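Local coordinates for Oxidored_FMN domain-containing protein ([Pseudomonas] geniculata N1, PDB 6L6J) that is a 6-hydroxypseudooxynicotine amine oxidase that carries flavin mononucleotide, an iron-sulfur cluster and ADP, and probably oxidises an amine intermediate of nicotine breakdown, at residues 16-21 against 218-223. Sequence-based numbering, arbitrary orientation.
Sequences GPVTTK and TCAVAV
Pro17 brings two ring carbons to the backbone of 218-220, CG to the carbonyl carbons of Thr218 and Cys219 and CD to Ala220 N (3.8 Å), where a small antiparallel hairpin covers the N-terminal end of a strand in the parallel eight-stranded TIM barrel. Gly16 and Pro17 form the turn between strands 13-15 and 18-20, and segment 218-223 leads into barrel strand 220-229. No hydrogen bond links the two segments; they meet largely through carbon surfaces.

The buried inner side is built from small or compact side chains. Ala220 is buried, and its single methyl lets the hairpin come near: Val18 CG2 lies 4.0 Å from Ala220 CB, while Ile15 and Asp254 also touch this alanine. Glycine suits position 16 because the turn requires a positive phi (50°). Val18 divides its two methyls across the contact. Its chi1 of -64° sets CG1 anti to the carbonyl carbon, 3.6 Å from Thr218 O, and leaves CG2 between the backbone N and the carbonyl carbon, facing Ala220.

Toward solvent the touch is close but involves little side chain from 218-223. Thr218 is exposed and turns its CB away from the hairpin; its hydroxyl is hydrogen-bonded to Lys160 instead, so it offers Pro17 mainly backbone. Proline suits this exposed turn because its ring restricts phi, here -78°, and its CG stands 3.5 Å from Thr218 C.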
# COMPACT_ATOMS: atom_id res chain seq x y z
N GLY A 16 -7.39 11.39 -26.66
CA GLY A 16 -8.64 11.85 -27.30
C GLY A 16 -8.63 13.37 -27.45
O GLY A 16 -7.63 13.93 -27.88
N PRO A 17 -9.71 14.09 -27.07
CA PRO A 17 -9.75 15.53 -27.26
C PRO A 17 -8.97 16.36 -26.23
O PRO A 17 -9.05 17.54 -26.32
CB PRO A 17 -11.24 15.84 -27.10
CG PRO A 17 -11.74 14.78 -26.12
CD PRO A 17 -10.95 13.55 -26.48
N VAL A 18 -8.27 15.74 -25.27
CA VAL A 18 -7.43 16.48 -24.28
C VAL A 18 -5.97 16.04 -24.47
O VAL A 18 -5.73 15.15 -25.30
CB VAL A 18 -7.88 16.26 -22.81
CG1 VAL A 18 -9.27 16.83 -22.56
CG2 VAL A 18 -7.82 14.81 -22.38
N THR A 19 -5.07 16.65 -23.71
CA THR A 19 -3.60 16.47 -23.80
C THR A 19 -3.01 16.55 -22.39
O THR A 19 -3.39 17.47 -21.65
CB THR A 19 -3.00 17.52 -24.76
OG1 THR A 19 -3.62 17.35 -26.04
CG2 THR A 19 -1.49 17.43 -24.89
N THR A 20 -2.09 15.65 -22.05
CA THR A 20 -1.35 15.66 -20.76
C THR A 20 0.02 16.31 -20.99
O THR A 20 0.65 16.00 -22.00
CB THR A 20 -1.25 14.25 -20.15
OG1 THR A 20 -0.56 14.34 -18.91
CG2 THR A 20 -0.56 13.24 -21.04
N LYS A 21 0.48 17.15 -20.06
CA LYS A 21 1.79 17.86 -20.20
C LYS A 21 2.97 16.89 -20.15
O LYS A 21 4.10 17.33 -20.52
CB LYS A 21 1.95 18.94 -19.12
CG LYS A 21 1.78 18.48 -17.68
CD LYS A 21 2.21 19.53 -16.69
CE LYS A 21 1.51 19.43 -15.35
NZ LYS A 21 2.40 19.89 -14.26
N THR A 218 -15.43 16.47 -25.74
CA THR A 218 -14.51 17.29 -24.89
C THR A 218 -13.80 16.47 -23.80
O THR A 218 -12.75 16.94 -23.31
CB THR A 218 -15.30 18.43 -24.23
OG1 THR A 218 -16.39 17.86 -23.50
CG2 THR A 218 -15.80 19.44 -25.24
N CYS A 219 -14.35 15.33 -23.37
CA CYS A 219 -13.69 14.40 -22.41
C CYS A 219 -13.14 13.18 -23.16
O CYS A 219 -13.86 12.64 -24.02
CB CYS A 219 -14.65 13.92 -21.34
SG CYS A 219 -15.43 15.28 -20.45
N ALA A 220 -11.91 12.79 -22.86
CA ALA A 220 -11.37 11.46 -23.25
C ALA A 220 -12.16 10.38 -22.49
O ALA A 220 -12.53 10.61 -21.32
CB ALA A 220 -9.90 11.39 -22.95
N VAL A 221 -12.45 9.25 -23.13
CA VAL A 221 -13.12 8.08 -22.48
C VAL A 221 -12.09 6.97 -22.31
O VAL A 221 -11.64 6.43 -23.34
CB VAL A 221 -14.30 7.61 -23.32
CG1 VAL A 221 -15.06 6.50 -22.62
CG2 VAL A 221 -15.20 8.78 -23.67
N ALA A 222 -11.69 6.68 -21.07
CA ALA A 222 -10.67 5.67 -20.75
C ALA A 222 -11.34 4.32 -20.45
O ALA A 222 -12.47 4.31 -19.98
CB ALA A 222 -9.82 6.14 -19.59
N VAL A 223 -10.68 3.21 -20.73
CA VAL A 223 -11.10 1.89 -20.18
C VAL A 223 -9.99 1.42 -19.25
O VAL A 223 -8.84 1.31 -19.73
CB VAL A 223 -11.39 0.85 -21.28
CG1 VAL A 223 -11.96 -0.43 -20.69
CG2 VAL A 223 -12.36 1.40 -22.31